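Local coordinates for protein alpha-galactosidase (Umbelopsis vinacea, PDB 3A5V) that hydrolyses terminal alpha-linked galactose residues from galactosides, as a tetrameric enzyme of glycoside hydrolase family 27, at residues V190-N195 and M241-N246; W236-M241 and L264-I269. One frame throughout, in Å; residues are numbered along the deposited sequence.

Interaction 1 of 2, residues V190-N195 and M241-N246; sequences VYDNFN and MLEVGN
Asp192 and Glu243 bring their backbones closest, CA of Asp192 lying 5.7 Å from CA of Glu243, while Val190 and Met241 stand further apart and no hydrogen bond passes directly between 190-195 and 241-246. The fit rests instead on side chains laid against backbone and on two acidic groups. One branch of Val190, CG1, presses on the carbonyl of the other loop, 3.4 Å from Met241 O, a buried oxygen without a polar partner in the model. The Glu243 chain bends at its second torsion (chi2 -82°), which lays the carboxylate along the backbone of Tyr191 and Asp192. Its OE2 approaches CA of Tyr191 at 3.6 Å, and OE1 comes within 3.5 Å of Asp192 CB. The carboxylates of Asp192 and Glu243 are almost parallel, 6° apart, with Asp192 OD1 and Glu243 OE1 separated by 4.3 Å. Such like charges would tend to raise the affinity for protons, but donors are at hand. Tyr254 OH meets Asp192 OD1, and the Gly248 amide meets OD2. Glu243 OE1 is bound at 2.9 Å by Asn246 ND2, which comes to its anti side 30° out of the carboxylate plane; this amide also reaches Gly271 O. Packing is tight where Asp192 OD2 sits 3.1 Å from Asn246 CB, the carboxylate plane of Asp192 being turned nearly perpendicular to the amide plane of Asn246. Two turns set the groups: an inverse gamma turn centred on Asp192, and a type II beta turn from Glu243 to Asn246 with Gly245 at its third position. The loops follow strands 183-185 and 236-238, at the C-terminal rim where TIM barrels carry their active sites, consistent with a Tris molecule bound about 6 Å from the Met241 side chain.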
ATOM      1  N   VAL A 190     -14.977 -16.005  -8.527  1.00 11.92           N
ATOM      2  CA  VAL A 190     -15.324 -16.011  -9.938  1.00 11.25           C
ATOM      3  C   VAL A 190     -16.845 -15.891 -10.067  1.00 11.82           C
ATOM      4  O   VAL A 190     -17.578 -16.202  -9.135  1.00 11.72           O
ATOM      5  CB  VAL A 190     -14.773 -17.307 -10.649  1.00 11.09           C
ATOM      6  CG1 VAL A 190     -15.575 -18.589 -10.227  1.00 11.95           C
ATOM      7  CG2 VAL A 190     -14.737 -17.128 -12.162  1.00 11.14           C
ATOM      8  N   TYR A 191     -17.307 -15.366 -11.196  1.00 12.17           N
ATOM      9  CA  TYR A 191     -18.698 -15.517 -11.587  1.00 12.71           C
ATOM     10  C   TYR A 191     -18.797 -16.020 -13.019  1.00 13.43           C
ATOM     11  O   TYR A 191     -17.774 -16.121 -13.724  1.00 12.85           O
ATOM     12  CB  TYR A 191     -19.529 -14.250 -11.369  1.00 11.84           C
ATOM     13  CG  TYR A 191     -19.286 -13.060 -12.281  1.00 11.98           C
ATOM     14  CD1 TYR A 191     -17.997 -12.597 -12.579  1.00 11.61           C
ATOM     15  CD2 TYR A 191     -20.381 -12.337 -12.780  1.00 12.81           C
ATOM     16  CE1 TYR A 191     -17.806 -11.438 -13.394  1.00 10.11           C
ATOM     17  CE2 TYR A 191     -20.215 -11.216 -13.563  1.00 11.39           C
ATOM     18  CZ  TYR A 191     -18.929 -10.768 -13.873  1.00 12.11           C
ATOM     19  OH  TYR A 191     -18.821  -9.645 -14.658  1.00 10.01           O
ATOM     20  N   ASP A 192     -20.023 -16.334 -13.445  1.00 13.55           N
ATOM     21  CA  ASP A 192     -20.238 -17.033 -14.715  1.00 13.97           C
ATOM     22  C   ASP A 192     -20.144 -16.042 -15.869  1.00 14.38           C
ATOM     23  O   ASP A 192     -21.137 -15.772 -16.568  1.00 14.46           O
ATOM     24  CB  ASP A 192     -21.603 -17.741 -14.686  1.00 14.32           C
ATOM     25  CG  ASP A 192     -21.781 -18.740 -15.815  1.00 14.25           C
ATOM     26  OD1 ASP A 192     -20.799 -19.071 -16.519  1.00 12.62           O
ATOM     27  OD2 ASP A 192     -22.931 -19.189 -15.996  1.00 16.16           O
ATOM     28  N   ASN A 193     -18.950 -15.487 -16.061  1.00 14.11           N
ATOM     29  CA  ASN A 193     -18.741 -14.437 -17.041  1.00 14.06           C
ATOM     30  C   ASN A 193     -17.281 -14.358 -17.484  1.00 14.27           C
ATOM     31  O   ASN A 193     -16.366 -14.351 -16.643  1.00 13.73           O
ATOM     32  CB  ASN A 193     -19.190 -13.097 -16.449  1.00 14.65           C
ATOM     33  CG  ASN A 193     -19.329 -12.016 -17.501  1.00 15.39           C
ATOM     34  OD1 ASN A 193     -18.346 -11.629 -18.130  1.00 16.94           O
ATOM     35  ND2 ASN A 193     -20.560 -11.515 -17.692  1.00 16.75           N
ATOM     36  N   PHE A 194     -17.045 -14.279 -18.795  1.00 13.78           N
ATOM     37  CA  PHE A 194     -15.664 -14.423 -19.294  1.00 13.96           C
ATOM     38  C   PHE A 194     -14.746 -13.236 -19.015  1.00 13.87           C
ATOM     39  O   PHE A 194     -13.579 -13.431 -18.647  1.00 13.97           O
ATOM     40  CB  PHE A 194     -15.611 -14.784 -20.795  1.00 13.80           C
ATOM     41  CG  PHE A 194     -14.199 -15.049 -21.302  1.00 13.58           C
ATOM     42  CD1 PHE A 194     -13.550 -16.251 -21.002  1.00 13.57           C
ATOM     43  CD2 PHE A 194     -13.519 -14.077 -22.039  1.00 13.62           C
ATOM     44  CE1 PHE A 194     -12.238 -16.498 -21.445  1.00 13.34           C
ATOM     45  CE2 PHE A 194     -12.215 -14.303 -22.504  1.00 13.03           C
ATOM     46  CZ  PHE A 194     -11.570 -15.526 -22.208  1.00 14.87           C
ATOM     47  N   ASN A 195     -15.238 -12.005 -19.201  1.00 13.24           N
ATOM     48  CA  ASN A 195     -14.346 -10.849 -19.080  1.00 13.09           C
ATOM     49  C   ASN A 195     -14.972  -9.520 -18.603  1.00 12.78           C
ATOM     50  O   ASN A 195     -14.300  -8.485 -18.581  1.00 12.73           O
ATOM     51  CB  ASN A 195     -13.564 -10.654 -20.391  1.00 13.49           C
ATOM     52  CG  ASN A 195     -14.464 -10.239 -21.551  1.00 16.29           C
ATOM     53  OD1 ASN A 195     -15.645  -9.922 -21.360  1.00 17.31           O
ATOM     54  ND2 ASN A 195     -13.902 -10.212 -22.748  1.00 16.24           N
ATOM     55  N   MET A 241     -14.066 -22.044  -8.095  1.00 12.76           N
ATOM     56  CA  MET A 241     -14.781 -23.163  -8.708  1.00 14.41           C
ATOM     57  C   MET A 241     -15.007 -22.984 -10.201  1.00 14.47           C
ATOM     58  O   MET A 241     -15.008 -21.859 -10.713  1.00 14.74           O
ATOM     59  CB  MET A 241     -16.139 -23.336  -8.019  1.00 13.60           C
ATOM     60  CG  MET A 241     -15.996 -23.648  -6.560  1.00 16.45           C
ATOM     61  SD  MET A 241     -17.571 -23.861  -5.721  1.00 19.07           S
ATOM     62  CE  MET A 241     -18.225 -22.169  -5.731  1.00 19.01           C
ATOM     63  N   LEU A 242     -15.216 -24.105 -10.888  1.00 13.31           N
ATOM     64  CA  LEU A 242     -15.503 -24.108 -12.314  1.00 13.25           C
ATOM     65  C   LEU A 242     -16.981 -23.787 -12.565  1.00 13.54           C
ATOM     66  O   LEU A 242     -17.854 -24.410 -11.966  1.00 14.17           O
ATOM     67  CB  LEU A 242     -15.162 -25.490 -12.908  1.00 12.02           C
ATOM     68  CG  LEU A 242     -13.658 -25.817 -12.882  1.00 12.99           C
ATOM     69  CD1 LEU A 242     -13.406 -27.336 -12.990  1.00 12.21           C
ATOM     70  CD2 LEU A 242     -12.877 -25.043 -13.962  1.00 11.44           C
ATOM     71  N   GLU A 243     -17.236 -22.840 -13.466  1.00 13.75           N
ATOM     72  CA  GLU A 243     -18.595 -22.406 -13.848  1.00 14.91           C
ATOM     73  C   GLU A 243     -19.196 -23.193 -15.029  1.00 14.80           C
ATOM     74  O   GLU A 243     -20.337 -22.939 -15.436  1.00 14.90           O
ATOM     75  CB  GLU A 243     -18.587 -20.902 -14.191  1.00 14.43           C
ATOM     76  CG  GLU A 243     -18.262 -19.991 -13.002  1.00 15.80           C
ATOM     77  CD  GLU A 243     -19.465 -19.713 -12.095  1.00 18.65           C
ATOM     78  OE1 GLU A 243     -20.582 -20.195 -12.383  1.00 19.45           O
ATOM     79  OE2 GLU A 243     -19.290 -18.987 -11.094  1.00 19.52           O
ATOM     80  N   VAL A 244     -18.425 -24.135 -15.575  1.00 14.84           N
ATOM     81  CA  VAL A 244     -18.804 -24.868 -16.792  1.00 14.26           C
ATOM     82  C   VAL A 244     -20.232 -25.455 -16.754  1.00 15.10           C
ATOM     83  O   VAL A 244     -20.585 -26.250 -15.860  1.00 15.77           O
ATOM     84  CB  VAL A 244     -17.792 -25.982 -17.122  1.00 15.00           C
ATOM     85  CG1 VAL A 244     -18.160 -26.631 -18.473  1.00 13.50           C
ATOM     86  CG2 VAL A 244     -16.342 -25.415 -17.145  1.00 12.29           C
ATOM     87  N   GLY A 245     -21.055 -25.034 -17.706  1.00 14.65           N
ATOM     88  CA  GLY A 245     -22.414 -25.549 -17.805  1.00 15.30           C
ATOM     89  C   GLY A 245     -23.468 -24.619 -17.246  1.00 15.33           C
ATOM     90  O   GLY A 245     -24.667 -24.839 -17.461  1.00 15.58           O
ATOM     91  N   ASN A 246     -23.044 -23.589 -16.515  1.00 15.11           N
ATOM     92  CA  ASN A 246     -24.018 -22.679 -15.888  1.00 15.61           C
ATOM     93  C   ASN A 246     -24.718 -21.730 -16.875  1.00 15.56           C
ATOM     94  O   ASN A 246     -25.832 -21.263 -16.602  1.00 16.71           O
ATOM     95  CB  ASN A 246     -23.429 -21.974 -14.651  1.00 15.16           C
ATOM     96  CG  ASN A 246     -23.145 -22.956 -13.503  1.00 18.23           C
ATOM     97  OD1 ASN A 246     -23.741 -24.055 -13.434  1.00 17.07           O
ATOM     98  ND2 ASN A 246     -22.231 -22.576 -12.606  1.00 17.16           N
TER

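Interaction 2 of 2, residues W236-M241 and L264-I269; sequences WNDLDM and LKSPLI
Ser266 OG is held from two sides, accepting the amide of Leu239 and donating to the carbonyl of Pro267. The bond from Leu239 N to Ser266 OG is 3.0 Å long and nearly straight, 173° at the hydrogen. Turning OG anti to its own nitrogen (chi1 -180°) also brings it within 2.8 Å of Pro267 O. With an alanine here, the buried amide of Leu239 would probably be left without its acceptor and Pro267 O without one of its donors. Beside this, Ser266 CA gives a CA-H...O contact of 3.4 Å to Asn237 O, against which Pro267 CD also packs. The Pro267 ring lies across the Asp238 side chain, whose OD1 accepts the amide of Asp240 in an Asx turn. Waters fill the seam: one joins Asn237 N to Lys265 O, and another donates to Asp240 O at 2.8 Å and to Pro267 O while accepting from Ile269 N. At the start of strand 236-238, the Trp236 ring crosses Lys265 obliquely, CZ3 lying 3.6 Å from Lys265 CB; the indole NE1 bonds to Ala6 O, and the lysine NZ to Val293 O and Ser300 O. At the far end, Met241 CG meets Ile269 CG2 at 4.1 Å. Lys265, with positive phi, is the C-prime residue of the Schellman motif that ends helix 251-263. Strand 236-238, that helix and strand 268-270 form a beta-alpha-beta crossover between the seventh and eighth strands of the TIM barrel.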
ATOM      1  N   TRP A 236      -1.378 -25.517  -3.167  1.00 10.28           N
ATOM      2  CA  TRP A 236      -1.792 -24.988  -4.473  1.00 10.80           C
ATOM      3  C   TRP A 236      -2.475 -23.623  -4.406  1.00 11.23           C
ATOM      4  O   TRP A 236      -3.236 -23.363  -3.482  1.00 11.65           O
ATOM      5  CB  TRP A 236      -2.802 -25.962  -5.112  1.00 10.07           C
ATOM      6  CG  TRP A 236      -2.278 -27.378  -5.180  1.00 10.01           C
ATOM      7  CD1 TRP A 236      -2.682 -28.434  -4.429  1.00 10.40           C
ATOM      8  CD2 TRP A 236      -1.241 -27.856  -6.032  1.00 10.36           C
ATOM      9  NE1 TRP A 236      -1.968 -29.556  -4.757  1.00 10.89           N
ATOM     10  CE2 TRP A 236      -1.057 -29.235  -5.727  1.00 10.97           C
ATOM     11  CE3 TRP A 236      -0.419 -27.253  -6.996  1.00  8.71           C
ATOM     12  CZ2 TRP A 236      -0.114 -30.032  -6.384  1.00 11.36           C
ATOM     13  CZ3 TRP A 236       0.541 -28.046  -7.654  1.00 10.39           C
ATOM     14  CH2 TRP A 236       0.672 -29.428  -7.353  1.00  9.94           C
ATOM     15  N   ASN A 237      -2.295 -22.816  -5.453  1.00 10.91           N
ATOM     16  CA  ASN A 237      -3.154 -21.643  -5.698  1.00 11.58           C
ATOM     17  C   ASN A 237      -4.531 -22.118  -6.165  1.00 11.59           C
ATOM     18  O   ASN A 237      -4.623 -23.032  -6.986  1.00 11.41           O
ATOM     19  CB  ASN A 237      -2.521 -20.712  -6.761  1.00 11.52           C
ATOM     20  CG  ASN A 237      -1.147 -20.186  -6.326  1.00 11.99           C
ATOM     21  OD1 ASN A 237      -0.991 -19.652  -5.220  1.00 11.24           O
ATOM     22  ND2 ASN A 237      -0.149 -20.347  -7.193  1.00 11.68           N
ATOM     23  N   ASP A 238      -5.588 -21.512  -5.624  1.00 10.73           N
ATOM     24  CA  ASP A 238      -6.958 -21.921  -5.929  1.00 11.06           C
ATOM     25  C   ASP A 238      -7.640 -20.773  -6.678  1.00 11.08           C
ATOM     26  O   ASP A 238      -7.785 -19.660  -6.142  1.00 11.37           O
ATOM     27  CB  ASP A 238      -7.687 -22.266  -4.613  1.00 10.42           C
ATOM     28  CG  ASP A 238      -9.131 -22.744  -4.813  1.00 10.48           C
ATOM     29  OD1 ASP A 238      -9.640 -22.798  -5.954  1.00 11.46           O
ATOM     30  OD2 ASP A 238      -9.772 -23.038  -3.780  1.00 11.89           O
ATOM     31  N   LEU A 239      -8.033 -21.032  -7.928  1.00 10.89           N
ATOM     32  CA  LEU A 239      -8.621 -20.001  -8.771  1.00 11.11           C
ATOM     33  C   LEU A 239     -10.155 -19.953  -8.659  1.00 11.76           C
ATOM     34  O   LEU A 239     -10.810 -19.276  -9.449  1.00 11.42           O
ATOM     35  CB  LEU A 239      -8.167 -20.168 -10.235  1.00 10.87           C
ATOM     36  CG  LEU A 239      -6.778 -19.645 -10.646  1.00 11.52           C
ATOM     37  CD1 LEU A 239      -5.631 -20.218  -9.770  1.00 10.44           C
ATOM     38  CD2 LEU A 239      -6.516 -19.939 -12.137  1.00 11.55           C
ATOM     39  N   ASP A 240     -10.696 -20.656  -7.657  1.00 11.45           N
ATOM     40  CA  ASP A 240     -12.141 -20.753  -7.371  1.00 11.78           C
ATOM     41  C   ASP A 240     -12.778 -21.799  -8.302  1.00 12.09           C
ATOM     42  O   ASP A 240     -12.111 -22.368  -9.173  1.00 11.53           O
ATOM     43  CB  ASP A 240     -12.875 -19.384  -7.437  1.00 11.35           C
ATOM     44  CG  ASP A 240     -14.155 -19.343  -6.603  1.00 11.23           C
ATOM     45  OD1 ASP A 240     -14.489 -20.330  -5.902  1.00  9.69           O
ATOM     46  OD2 ASP A 240     -14.838 -18.302  -6.630  1.00 10.70           O
ATOM     47  N   MET A 241     -14.066 -22.044  -8.095  1.00 12.76           N
ATOM     48  CA  MET A 241     -14.781 -23.163  -8.708  1.00 14.41           C
ATOM     49  C   MET A 241     -15.007 -22.984 -10.201  1.00 14.47           C
ATOM     50  O   MET A 241     -15.008 -21.859 -10.713  1.00 14.74           O
ATOM     51  CB  MET A 241     -16.139 -23.336  -8.019  1.00 13.60           C
ATOM     52  CG  MET A 241     -15.996 -23.648  -6.560  1.00 16.45           C
ATOM     53  SD  MET A 241     -17.571 -23.861  -5.721  1.00 19.07           S
ATOM     54  CE  MET A 241     -18.225 -22.169  -5.731  1.00 19.01           C
ATOM     55  N   LEU A 264      -2.678 -24.306 -14.619  1.00  9.63           N
ATOM     56  CA  LEU A 264      -2.082 -23.582 -13.509  1.00  9.79           C
ATOM     57  C   LEU A 264      -2.148 -24.368 -12.189  1.00  9.80           C
ATOM     58  O   LEU A 264      -1.761 -23.852 -11.137  1.00  9.76           O
ATOM     59  CB  LEU A 264      -2.677 -22.151 -13.371  1.00  9.41           C
ATOM     60  CG  LEU A 264      -1.883 -21.074 -14.155  1.00  9.93           C
ATOM     61  CD1 LEU A 264      -1.677 -21.448 -15.656  1.00  9.67           C
ATOM     62  CD2 LEU A 264      -2.576 -19.686 -14.065  1.00 10.24           C
ATOM     63  N   LYS A 265      -2.574 -25.633 -12.282  1.00  9.91           N
ATOM     64  CA  LYS A 265      -2.655 -26.547 -11.136  1.00 10.26           C
ATOM     65  C   LYS A 265      -3.566 -25.985 -10.036  1.00  9.99           C
ATOM     66  O   LYS A 265      -3.270 -26.101  -8.845  1.00 10.25           O
ATOM     67  CB  LYS A 265      -1.253 -26.912 -10.601  1.00 10.88           C
ATOM     68  CG  LYS A 265      -0.634 -28.230 -11.169  1.00 12.97           C
ATOM     69  CD  LYS A 265      -0.378 -28.215 -12.674  1.00 13.11           C
ATOM     70  CE  LYS A 265       0.535 -29.384 -13.069  1.00 13.04           C
ATOM     71  NZ  LYS A 265       0.836 -29.424 -14.528  1.00 11.33           N
ATOM     72  N   SER A 266      -4.664 -25.343 -10.439  1.00 10.06           N
ATOM     73  CA  SER A 266      -5.735 -25.015  -9.487  1.00  9.70           C
ATOM     74  C   SER A 266      -6.433 -26.319  -9.071  1.00 10.50           C
ATOM     75  O   SER A 266      -6.550 -27.258  -9.891  1.00 10.67           O
ATOM     76  CB  SER A 266      -6.769 -24.080 -10.133  1.00  9.77           C
ATOM     77  OG  SER A 266      -7.822 -23.739  -9.223  1.00 10.13           O
ATOM     78  N   PRO A 267      -6.927 -26.375  -7.818  1.00 10.72           N
ATOM     79  CA  PRO A 267      -7.998 -27.339  -7.561  1.00 10.65           C
ATOM     80  C   PRO A 267      -9.059 -27.209  -8.654  1.00 10.84           C
ATOM     81  O   PRO A 267      -9.334 -26.080  -9.135  1.00 10.73           O
ATOM     82  CB  PRO A 267      -8.595 -26.861  -6.231  1.00 11.09           C
ATOM     83  CG  PRO A 267      -7.483 -26.156  -5.524  1.00 10.09           C
ATOM     84  CD  PRO A 267      -6.568 -25.593  -6.616  1.00 10.77           C
ATOM     85  N   LEU A 268      -9.657 -28.345  -9.038  1.00 10.53           N
ATOM     86  CA  LEU A 268     -10.746 -28.356 -10.017  1.00 10.88           C
ATOM     87  C   LEU A 268     -12.025 -28.792  -9.303  1.00 11.88           C
ATOM     88  O   LEU A 268     -12.363 -29.999  -9.250  1.00 10.75           O
ATOM     89  CB  LEU A 268     -10.434 -29.287 -11.190  1.00 10.96           C
ATOM     90  CG  LEU A 268      -9.144 -28.976 -11.989  1.00 11.99           C
ATOM     91  CD1 LEU A 268      -8.898 -30.050 -13.060  1.00 10.58           C
ATOM     92  CD2 LEU A 268      -9.135 -27.557 -12.603  1.00 11.67           C
ATOM     93  N   ILE A 269     -12.699 -27.805  -8.719  1.00 11.25           N
ATOM     94  CA  ILE A 269     -13.942 -28.037  -7.970  1.00 11.65           C
ATOM     95  C   ILE A 269     -15.105 -27.573  -8.827  1.00 12.50           C
ATOM     96  O   ILE A 269     -15.226 -26.377  -9.147  1.00 12.30           O
ATOM     97  CB  ILE A 269     -13.943 -27.322  -6.573  1.00 11.59           C
ATOM     98  CG1 ILE A 269     -12.699 -27.709  -5.727  1.00 11.63           C
ATOM     99  CG2 ILE A 269     -15.303 -27.570  -5.805  1.00 11.07           C
ATOM    100  CD1 ILE A 269     -12.477 -29.221  -5.506  1.00 14.38           C
TER
HETATM  101  O   HOH W   1      -1.566 -24.016  -8.076  1.00 10.87           O
HETATM  102  O   HOH W   2      -0.847 -21.553 -10.032  1.00 12.69           O
HETATM  103  O   HOH W   3     -11.866 -25.118  -9.234  1.00 10.57           O

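How the interactions relate
The two contacts follow one chain from barrel core to barrel rim. Interaction 2 is buried near the centre of the chain, where 236-241 and 264-269 meet at the seam between the seventh and eighth strands through a serine hydroxyl, waters and apolar side chains. Interaction 1 is only partly buried and joins the loops beyond the sixth and seventh strands, with no hydrogen bond between 190-195 and 241-246 themselves and with two acidic side chains side by side. Met241 belongs to both. The contacts also touch directly, through probable hydrogen bonds: Leu242 N, 2.9 Å from Ile269 O, ties its loop to strand 268-270, and Val190 N, 3.0 Å from Asp240 OD2, joins the two loops to each other.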